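Local coordinates for protein enoyl-CoA hydratase, EchA3 (Mycobacterium marinum M, PDB 3R6H) that probably acts as a lyase of the enoyl-CoA hydratase/isomerase family in lipid metabolism, built on the crotonase fold as a trimer, at residues A[112-115]-A[119-122]; A[130-133]-A[138-141]; A[146-149]-A[155-158]; A[177-182]-A[187-192]. All blocks are in the same frame, centred on the assembly; numbering follows the deposited sequence.

The four contacts follow one another along the chain through the crotonase fold. Interactions 1 and 4 have centres about 10 Å apart and share the six-stranded sheet, where strands 119-122 and 179-180 are neighbours; H119 NE2 approaches E179 OE1 at 2.7 Å in a probable hydrogen bond. Helix 109-114 ties interaction 1 to interaction 2, F112 CE2 packing 3.3 Å from E132 OE2, the oxygen that binds the potassium ion. The side chain of L147 in interaction 3 is about 9 Å from that ion, and interactions 2 and 3 both touch the third subunit. Interactions 2 and 4 are the farthest apart of any pair, their centres about 27 Å from each other.

Interaction 1 (A[112-115]-A[119-122]); sequences FLLC and HRVA
R120 reaches from strand 119-122 to the end of helix 109-114, where its side chain crosses that of L114 at about a right angle. The isobutyl branch comes in with one methyl: L114 CD1 lies 3.9 Å from R120 CB and equally near CG, touching the root of the arginine chain. CG of L114 stands anti to the backbone N (chi1 167°), which carries this methyl across to the strand although the CA-CB bond itself does not point there. CG and CD of R120 also press on the backbone, CD being 3.1 Å from L114 O, a close carbon-to-oxygen approach and not a hydrogen bond. Beyond CD the chain bends at chi3 (-63°), which brings NH1 beside C115. The thiol of C115 meets the edge of this flat group in its plane, SG 3.7 Å from R120 NH1, so the contact is packing at the edge, not stacking on a face. The charge is answered by other groups: R120 NE makes a salt bridge to D178, NH1 donates to the carbonyl of G175, and NH2 hydrogen-bonds to S154 of the second subunit. All three nitrogens of this buried guanidinium are thus engaged, which should fix its rotation. L114 also packs on I100 and C102 of strand 98-102, C115 rests on V146 of helix 141-150, and the pair joins the C-terminal end of helix 109-114 to strand 119-122, which runs in the crotonase-fold sheet between strands 98-102 and 179-180.

Interaction 2 (A[130-133]-A[138-141]); sequences ANEV and TIPY. With K (potassium ion), chain B.
I139 packs against E132 and A130 through carbon atoms alone. Its CG1 sits 3.8 Å from E132 CB and 4.0 Å from E132 CG, the two side chains crossing at about a right angle, while the terminal CD1 continues to the methyl of A130, 4.1 Å from A130 CB. With CG1 anti to the carbonyl carbon (chi1 -60°) and the rest of the chain extended, the isoleucine spans both residues. F112 of helix 109-114 touches all three, adding an aromatic ring to the cluster. The two segments are the limbs of the loop that leaves strand 128-129 and enters helix 141-150, with P140 at the N-cap position; in this crotonase-fold protein the loop brings a metal site and a subunit interface together. Metal binding involves the far end of E132. Its chain bends at chi2 (78°), turning the carboxylate past the isoleucine so that OE2 binds the potassium ion at 2.8 Å. OE1 is 4.9 Å from the same ion, which makes the carboxylate a one-oxygen ligand. A water is a second ligand, its O 2.6 Å from the potassium. The ring of P140 comes up to the ion with carbon only, CD standing 3.5 Å from the metal. Polar and cation-pi contacts go to the third subunit: the carbonyl of I139 accepts from R211 of that chain, and the same arginine forms a cation-pi pair with Y141. V133 packs on T208 of that subunit.

Interaction 3 (A[146-149]-A[155-158]); sequences VLKL and AYQQ
The phenol ring of Y156 carries K148 on one face and has L147 at its edge. K148 CB stands 3.7 Å above the ring plane, displaced toward the rim; it is 4.0 Å from the ring centroid and 22° off the ring normal, a CH-pi contact. The lysine chain then runs on over the ring, CG 3.9 Å from Y156 CE2, before CD draws level with the hydroxyl. Near the ring plane, L147 CB meets the edge at Y156 CD1, 3.9 Å away. CG of Y156 is anti to the backbone N (chi1 176°), which holds the ring out from helix 153-161 against the backbone of helix 141-150, where Y156 CE1 lies 3.7 Å from K148 N. These are consecutive helices of the crotonase fold, joined by a short turn beside the interface with the third subunit, and the tyrosine ring packs between them. It also touches L151 in that turn and A212 of the third subunit, while the neighbouring Q157 hydrogen-bonds to R213 and A212 of that same subunit. The lysine bends at chi3 (83°), and its ammonium leads away from the ring, NZ being 5.7 Å from Y156 OH. Between these two segments the side-chain contact is therefore apolar: a CH-pi approach of K148 CB, methylene packing and L147 at the ring edge, while the lysine charge is carried out toward solvent.

Interaction 4 (A[177-182]-A[187-192]); sequences IDEISL and LSRAEE
E179 and R189 form the centre of a salt-bridge network that joins strand 179-180, an outermost strand, within this chain, of the six-stranded sheet of the crotonase fold, to helix 186-198 on the protein surface. The arginine grips the carboxylate side-on with two nitrogens, one to each oxygen. R189 NE donates to E179 OE2 at 2.8 Å with an N-H...O angle of 160°, and R189 NH2 donates to E179 OE1 at 3.0 Å, more bent at 144°. Both oxygens are met on their syn sides, but the two flat groups are twisted 51° apart, so the pair is not coplanar. E179 reaches across with an extended chain, whereas R189 bends at chi2 to turn its guanidinium toward the strand. E179 OE1 has a second partner in H119 NE2, which ties the network to strand 119-122. At the other end of the guanidinium, NH1 makes salt bridges to E192 and E196, one and two turns further along the same helix; three carboxylates share one arginine, which probably eases their mutual repulsion. Next to the bridge, S181 OG packs on the arginine's aliphatic part, 3.5 Å from R189 CG.

Interaction 1 (A[112-115]-A[119-122])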
loop_
_atom_site.group_PDB
_atom_site.type_symbol
_atom_site.label_atom_id
_atom_site.label_comp_id
_atom_site.label_asym_id
_atom_site.label_seq_id
_atom_site.Cartn_x
_atom_site.Cartn_y
_atom_site.Cartn_z
ATOM N N PHE A 112 -11.832 11.646 -7.230
ATOM C CA PHE A 112 -12.517 10.442 -6.755
ATOM C C PHE A 112 -13.124 9.672 -7.919
ATOM O O PHE A 112 -13.045 8.442 -7.936
ATOM C CB PHE A 112 -13.552 10.751 -5.669
ATOM C CG PHE A 112 -13.057 11.676 -4.606
ATOM C CD1 PHE A 112 -11.750 11.593 -4.105
ATOM C CD2 PHE A 112 -13.902 12.646 -4.087
ATOM C CE1 PHE A 112 -11.287 12.490 -3.153
ATOM C CE2 PHE A 112 -13.448 13.539 -3.137
ATOM C CZ PHE A 112 -12.152 13.479 -2.652
ATOM N N LEU A 113 -13.688 10.394 -8.899
ATOM C CA LEU A 113 -14.188 9.785 -10.129
ATOM C C LEU A 113 -13.043 9.073 -10.891
ATOM O O LEU A 113 -13.220 7.929 -11.342
ATOM C CB LEU A 113 -14.902 10.841 -11.009
ATOM C CG LEU A 113 -15.543 10.319 -12.289
ATOM C CD1 LEU A 113 -16.611 9.331 -11.902
ATOM C CD2 LEU A 113 -16.156 11.474 -13.130
ATOM N N LEU A 114 -11.895 9.747 -11.017
ATOM C CA LEU A 114 -10.707 9.188 -11.669
ATOM C C LEU A 114 -10.335 7.841 -11.005
ATOM O O LEU A 114 -10.053 6.859 -11.685
ATOM C CB LEU A 114 -9.532 10.188 -11.571
ATOM C CG LEU A 114 -8.152 9.663 -11.921
ATOM C CD1 LEU A 114 -8.125 9.276 -13.415
ATOM C CD2 LEU A 114 -7.108 10.746 -11.538
ATOM N N CYS A 115 -10.385 7.805 -9.669
ATOM C CA CYS A 115 -10.068 6.600 -8.889
ATOM C C CYS A 115 -11.168 5.514 -8.909
ATOM O O CYS A 115 -11.023 4.458 -8.257
ATOM C CB CYS A 115 -9.808 6.994 -7.452
ATOM S SG CYS A 115 -8.220 7.818 -7.207
ATOM N N HIS A 119 -8.579 1.186 -14.955
ATOM C CA HIS A 119 -7.313 1.592 -15.554
ATOM C C HIS A 119 -7.440 3.086 -15.833
ATOM O O HIS A 119 -8.438 3.545 -16.430
ATOM C CB HIS A 119 -7.015 0.829 -16.854
ATOM C CG HIS A 119 -5.665 1.129 -17.429
ATOM N ND1 HIS A 119 -4.502 0.752 -16.802
ATOM C CD2 HIS A 119 -5.287 1.762 -18.570
ATOM C CE1 HIS A 119 -3.462 1.133 -17.527
ATOM N NE2 HIS A 119 -3.908 1.773 -18.596
ATOM N N ARG A 120 -6.431 3.829 -15.390
ATOM C CA ARG A 120 -6.451 5.286 -15.424
ATOM C C ARG A 120 -5.258 5.843 -16.184
ATOM O O ARG A 120 -4.119 5.639 -15.780
ATOM C CB ARG A 120 -6.460 5.797 -13.998
ATOM C CG ARG A 120 -7.616 5.367 -13.176
ATOM C CD ARG A 120 -7.325 5.482 -11.707
ATOM N NE ARG A 120 -6.241 4.600 -11.305
ATOM C CZ ARG A 120 -5.743 4.561 -10.072
ATOM N NH1 ARG A 120 -6.215 5.397 -9.135
ATOM N NH2 ARG A 120 -4.764 3.729 -9.775
ATOM N N VAL A 121 -5.530 6.538 -17.294
ATOM C CA VAL A 121 -4.517 7.086 -18.205
ATOM C C VAL A 121 -4.521 8.624 -18.088
ATOM O O VAL A 121 -5.583 9.263 -18.210
ATOM C CB VAL A 121 -4.803 6.698 -19.664
ATOM C CG1 VAL A 121 -3.703 7.214 -20.572
ATOM C CG2 VAL A 121 -4.949 5.160 -19.827
ATOM N N ALA A 122 -3.344 9.201 -17.892
ATOM C CA ALA A 122 -3.148 10.653 -17.825
ATOM C C ALA A 122 -1.860 11.072 -18.486
ATOM O O ALA A 122 -0.974 10.260 -18.747
ATOM C CB ALA A 122 -3.158 11.161 -16.351
#

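Interaction 2 (A[130-133]-A[138-141])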
loop_
_atom_site.group_PDB
_atom_site.type_symbol
_atom_site.label_atom_id
_atom_site.label_comp_id
_atom_site.label_asym_id
_atom_site.label_seq_id
_atom_site.Cartn_x
_atom_site.Cartn_y
_atom_site.Cartn_z
ATOM N N ALA A 130 -6.944 16.025 -4.175
ATOM C CA ALA A 130 -8.108 16.205 -3.298
ATOM C C ALA A 130 -7.821 17.487 -2.507
ATOM O O ALA A 130 -7.124 17.469 -1.518
ATOM C CB ALA A 130 -8.263 14.992 -2.361
ATOM N N ASN A 131 -8.329 18.608 -2.989
ATOM C CA ASN A 131 -7.993 19.891 -2.434
ATOM C C ASN A 131 -8.874 20.334 -1.286
ATOM O O ASN A 131 -8.726 21.444 -0.819
ATOM C CB ASN A 131 -8.020 20.960 -3.534
ATOM C CG ASN A 131 -9.430 21.332 -3.979
ATOM O OD1 ASN A 131 -10.341 20.506 -3.957
ATOM N ND2 ASN A 131 -9.603 22.605 -4.423
ATOM N N GLU A 132 -9.747 19.453 -0.805
ATOM C CA GLU A 132 -10.731 19.794 0.204
ATOM C C GLU A 132 -10.144 20.517 1.411
ATOM O O GLU A 132 -10.628 21.579 1.797
ATOM C CB GLU A 132 -11.449 18.540 0.666
ATOM C CG GLU A 132 -12.529 17.987 -0.260
ATOM C CD GLU A 132 -12.064 17.178 -1.496
ATOM O OE1 GLU A 132 -10.866 17.125 -1.802
ATOM O OE2 GLU A 132 -12.968 16.605 -2.160
ATOM N N VAL A 133 -9.081 19.980 1.991
ATOM C CA VAL A 133 -8.560 20.541 3.246
ATOM C C VAL A 133 -8.004 21.950 3.005
ATOM O O VAL A 133 -8.054 22.803 3.895
ATOM C CB VAL A 133 -7.494 19.570 3.850
ATOM C CG1 VAL A 133 -6.571 20.241 4.861
ATOM C CG2 VAL A 133 -8.171 18.297 4.430
ATOM N N THR A 138 -13.955 19.085 4.924
ATOM C CA THR A 138 -13.526 17.748 5.408
ATOM C C THR A 138 -13.843 16.733 4.299
ATOM O O THR A 138 -14.901 16.783 3.669
ATOM C CB THR A 138 -14.291 17.340 6.703
ATOM O OG1 THR A 138 -13.983 18.257 7.760
ATOM C CG2 THR A 138 -13.938 15.920 7.158
ATOM N N ILE A 139 -12.948 15.795 4.021
ATOM C CA ILE A 139 -13.240 14.814 2.966
ATOM C C ILE A 139 -14.296 13.822 3.443
ATOM O O ILE A 139 -14.135 13.217 4.496
ATOM C CB ILE A 139 -11.976 14.043 2.501
ATOM C CG1 ILE A 139 -10.938 15.033 1.954
ATOM C CG2 ILE A 139 -12.373 12.994 1.412
ATOM C CD1 ILE A 139 -9.628 14.408 1.429
ATOM N N PRO A 140 -15.381 13.623 2.668
ATOM C CA PRO A 140 -16.414 12.674 3.068
ATOM C C PRO A 140 -15.903 11.257 3.230
ATOM O O PRO A 140 -14.933 10.862 2.552
ATOM C CB PRO A 140 -17.413 12.722 1.897
ATOM C CG PRO A 140 -17.277 14.085 1.351
ATOM C CD PRO A 140 -15.756 14.326 1.444
ATOM N N TYR A 141 -16.557 10.475 4.095
ATOM C CA TYR A 141 -16.142 9.107 4.344
ATOM C C TYR A 141 -16.108 8.281 3.063
ATOM O O TYR A 141 -15.151 7.512 2.855
ATOM C CB TYR A 141 -17.060 8.420 5.372
ATOM C CG TYR A 141 -16.766 8.847 6.801
ATOM C CD1 TYR A 141 -15.669 8.349 7.476
ATOM C CD2 TYR A 141 -17.597 9.737 7.468
ATOM C CE1 TYR A 141 -15.388 8.718 8.784
ATOM C CE2 TYR A 141 -17.314 10.126 8.797
ATOM C CZ TYR A 141 -16.208 9.602 9.437
ATOM O OH TYR A 141 -15.914 9.959 10.745
HETATM K K K B . -15.678 16.532 -1.296
HETATM O O HOH W 1 -15.717 18.661 -2.744
#

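Interaction 3 (A[146-149]-A[155-158])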
loop_
_atom_site.group_PDB
_atom_site.type_symbol
_atom_site.label_atom_id
_atom_site.label_comp_id
_atom_site.label_asym_id
_atom_site.label_seq_id
_atom_site.Cartn_x
_atom_site.Cartn_y
_atom_site.Cartn_z
ATOM N N VAL A 146 -12.635 5.568 -1.322
ATOM C CA VAL A 146 -12.202 5.556 -2.719
ATOM C C VAL A 146 -10.689 5.812 -2.813
ATOM O O VAL A 146 -9.972 5.052 -3.482
ATOM C CB VAL A 146 -12.968 6.590 -3.563
ATOM C CG1 VAL A 146 -12.329 6.772 -4.920
ATOM C CG2 VAL A 146 -14.481 6.188 -3.739
ATOM N N LEU A 147 -10.200 6.814 -2.074
ATOM C CA LEU A 147 -8.763 7.080 -2.040
ATOM C C LEU A 147 -7.988 5.902 -1.447
ATOM O O LEU A 147 -6.962 5.499 -1.982
ATOM C CB LEU A 147 -8.433 8.358 -1.278
ATOM C CG LEU A 147 -8.930 9.679 -1.857
ATOM C CD1 LEU A 147 -8.577 10.787 -0.883
ATOM C CD2 LEU A 147 -8.363 9.943 -3.279
ATOM N N LYS A 148 -8.484 5.350 -0.339
ATOM C CA LYS A 148 -7.756 4.295 0.381
ATOM C C LYS A 148 -7.635 3.053 -0.487
ATOM O O LYS A 148 -6.662 2.316 -0.385
ATOM C CB LYS A 148 -8.484 3.926 1.659
ATOM C CG LYS A 148 -7.608 3.144 2.639
ATOM C CD LYS A 148 -8.309 2.923 3.938
ATOM C CE LYS A 148 -9.226 1.744 3.880
ATOM N NZ LYS A 148 -9.575 1.256 5.292
ATOM N N LEU A 149 -8.615 2.831 -1.356
ATOM C CA LEU A 149 -8.581 1.673 -2.229
ATOM C C LEU A 149 -7.409 1.707 -3.226
ATOM O O LEU A 149 -6.971 0.637 -3.682
ATOM C CB LEU A 149 -9.890 1.553 -3.039
ATOM C CG LEU A 149 -10.112 0.296 -3.871
ATOM C CD1 LEU A 149 -10.216 -0.993 -3.052
ATOM C CD2 LEU A 149 -11.437 0.520 -4.667
ATOM N N ALA A 155 0.817 7.872 0.541
ATOM C CA ALA A 155 0.195 8.846 -0.373
ATOM C C ALA A 155 -1.260 9.136 0.061
ATOM O O ALA A 155 -1.707 10.278 -0.021
ATOM C CB ALA A 155 0.237 8.369 -1.826
ATOM N N TYR A 156 -1.958 8.127 0.582
ATOM C CA TYR A 156 -3.277 8.317 1.179
ATOM C C TYR A 156 -3.237 9.356 2.275
ATOM O O TYR A 156 -4.076 10.299 2.274
ATOM C CB TYR A 156 -3.787 6.993 1.692
ATOM C CG TYR A 156 -5.092 6.993 2.435
ATOM C CD1 TYR A 156 -6.250 7.499 1.857
ATOM C CD2 TYR A 156 -5.171 6.434 3.702
ATOM C CE1 TYR A 156 -7.464 7.467 2.527
ATOM C CE2 TYR A 156 -6.393 6.393 4.386
ATOM C CZ TYR A 156 -7.534 6.890 3.774
ATOM O OH TYR A 156 -8.738 6.821 4.459
ATOM N N GLN A 157 -2.246 9.270 3.160
ATOM C CA GLN A 157 -2.189 10.232 4.271
ATOM C C GLN A 157 -2.011 11.674 3.735
ATOM O O GLN A 157 -2.680 12.618 4.174
ATOM C CB GLN A 157 -1.056 9.912 5.237
ATOM C CG GLN A 157 -1.234 8.619 6.038
ATOM C CD GLN A 157 -2.509 8.671 6.840
ATOM O OE1 GLN A 157 -2.816 9.713 7.439
ATOM N NE2 GLN A 157 -3.266 7.569 6.852
ATOM N N GLN A 158 -1.091 11.833 2.807
ATOM C CA GLN A 158 -0.785 13.158 2.288
ATOM C C GLN A 158 -1.855 13.731 1.377
ATOM O O GLN A 158 -2.170 14.930 1.451
ATOM C CB GLN A 158 0.589 13.159 1.624
ATOM C CG GLN A 158 1.726 12.761 2.573
ATOM C CD GLN A 158 2.972 13.587 2.367
ATOM O OE1 GLN A 158 3.407 13.762 1.231
ATOM N NE2 GLN A 158 3.523 14.127 3.435
#

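Interaction 4 (A[177-182]-A[187-192])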
loop_
_atom_site.group_PDB
_atom_site.type_symbol
_atom_site.label_atom_id
_atom_site.label_comp_id
_atom_site.label_asym_id
_atom_site.label_seq_id
_atom_site.Cartn_x
_atom_site.Cartn_y
_atom_site.Cartn_z
ATOM N N ILE A 177 -3.020 7.317 -10.732
ATOM C CA ILE A 177 -3.189 6.872 -12.102
ATOM C C ILE A 177 -2.405 5.573 -12.314
ATOM O O ILE A 177 -1.526 5.204 -11.483
ATOM C CB ILE A 177 -2.693 7.950 -13.093
ATOM C CG1 ILE A 177 -1.179 8.202 -12.970
ATOM C CG2 ILE A 177 -3.557 9.261 -12.960
ATOM C CD1 ILE A 177 -0.587 9.235 -14.026
ATOM N N ASP A 178 -2.663 4.893 -13.433
ATOM C CA ASP A 178 -1.991 3.623 -13.750
ATOM C C ASP A 178 -1.056 3.698 -14.981
ATOM O O ASP A 178 -0.168 2.840 -15.158
ATOM C CB ASP A 178 -3.005 2.516 -13.982
ATOM C CG ASP A 178 -4.013 2.410 -12.875
ATOM O OD1 ASP A 178 -3.604 1.971 -11.765
ATOM O OD2 ASP A 178 -5.185 2.767 -13.127
ATOM N N GLU A 179 -1.214 4.748 -15.797
ATOM C CA GLU A 179 -0.453 4.859 -17.023
ATOM C C GLU A 179 -0.297 6.289 -17.407
ATOM O O GLU A 179 -1.261 7.068 -17.330
ATOM C CB GLU A 179 -1.171 4.121 -18.156
ATOM C CG GLU A 179 -0.468 4.228 -19.472
ATOM C CD GLU A 179 -0.953 3.247 -20.542
ATOM O OE1 GLU A 179 -1.923 2.494 -20.340
ATOM O OE2 GLU A 179 -0.332 3.255 -21.646
ATOM N N ILE A 180 0.914 6.640 -17.840
ATOM C CA ILE A 180 1.198 7.957 -18.358
ATOM C C ILE A 180 1.327 7.871 -19.863
ATOM O O ILE A 180 2.075 7.039 -20.379
ATOM C CB ILE A 180 2.521 8.552 -17.804
ATOM C CG1 ILE A 180 2.470 8.671 -16.269
ATOM C CG2 ILE A 180 2.814 9.906 -18.476
ATOM C CD1 ILE A 180 3.817 9.000 -15.623
ATOM N N SER A 181 0.590 8.737 -20.556
ATOM C CA SER A 181 0.639 8.834 -22.016
ATOM C C SER A 181 0.914 10.263 -22.423
ATOM O O SER A 181 0.717 11.196 -21.661
ATOM C CB SER A 181 -0.729 8.428 -22.628
ATOM O OG SER A 181 -0.929 7.042 -22.405
ATOM N N LEU A 182 1.357 10.450 -23.663
ATOM C CA LEU A 182 1.439 11.829 -24.179
ATOM C C LEU A 182 0.011 12.418 -24.276
ATOM O O LEU A 182 -0.952 11.669 -24.486
ATOM C CB LEU A 182 2.134 11.856 -25.535
ATOM C CG LEU A 182 3.579 11.364 -25.524
ATOM C CD1 LEU A 182 4.086 11.207 -26.991
ATOM C CD2 LEU A 182 4.417 12.380 -24.732
ATOM N N LEU A 187 -6.764 9.937 -24.790
ATOM C CA LEU A 187 -8.076 9.387 -25.178
ATOM C C LEU A 187 -7.909 8.162 -26.096
ATOM O O LEU A 187 -8.473 7.101 -25.836
ATOM C CB LEU A 187 -8.947 10.457 -25.855
ATOM C CG LEU A 187 -10.345 9.988 -26.278
ATOM C CD1 LEU A 187 -11.122 9.481 -25.076
ATOM C CD2 LEU A 187 -11.128 11.089 -27.029
ATOM N N SER A 188 -7.088 8.285 -27.146
ATOM C CA SER A 188 -6.866 7.150 -28.029
ATOM C C SER A 188 -6.252 5.962 -27.281
ATOM O O SER A 188 -6.667 4.815 -27.521
ATOM C CB SER A 188 -6.066 7.537 -29.288
ATOM O OG SER A 188 -4.791 8.024 -28.988
ATOM N N ARG A 189 -5.322 6.221 -26.351
ATOM C CA ARG A 189 -4.721 5.131 -25.584
ATOM C C ARG A 189 -5.761 4.504 -24.623
ATOM O O ARG A 189 -5.820 3.278 -24.492
ATOM C CB ARG A 189 -3.465 5.563 -24.841
ATOM C CG ARG A 189 -2.911 4.515 -23.912
ATOM C CD ARG A 189 -2.364 3.278 -24.606
ATOM N NE ARG A 189 -2.157 2.304 -23.557
ATOM C CZ ARG A 189 -2.517 1.031 -23.554
ATOM N NH1 ARG A 189 -2.982 0.421 -24.646
ATOM N NH2 ARG A 189 -2.290 0.324 -22.442
ATOM N N ALA A 190 -6.613 5.332 -24.003
ATOM C CA ALA A 190 -7.679 4.804 -23.142
ATOM C C ALA A 190 -8.625 3.887 -23.925
ATOM O O ALA A 190 -9.009 2.798 -23.447
ATOM C CB ALA A 190 -8.449 5.963 -22.469
ATOM N N GLU A 191 -8.964 4.299 -25.145
ATOM C CA GLU A 191 -9.827 3.484 -26.018
ATOM C C GLU A 191 -9.129 2.182 -26.438
ATOM O O GLU A 191 -9.750 1.114 -26.412
ATOM C CB GLU A 191 -10.282 4.315 -27.246
ATOM C CG GLU A 191 -11.205 5.429 -26.869
ATOM C CD GLU A 191 -11.451 6.475 -27.964
ATOM O OE1 GLU A 191 -10.672 6.525 -28.925
ATOM O OE2 GLU A 191 -12.375 7.283 -27.803
ATOM N N GLU A 192 -7.827 2.247 -26.765
ATOM C CA GLU A 192 -7.051 1.060 -27.076
ATOM C C GLU A 192 -7.029 0.101 -25.896
ATOM O O GLU A 192 -7.213 -1.111 -26.045
ATOM C CB GLU A 192 -5.614 1.434 -27.460
ATOM C CG GLU A 192 -4.772 0.273 -28.030
ATOM C CD GLU A 192 -3.288 0.637 -28.262
ATOM O OE1 GLU A 192 -2.586 1.189 -27.350
ATOM O OE2 GLU A 192 -2.801 0.342 -29.382
#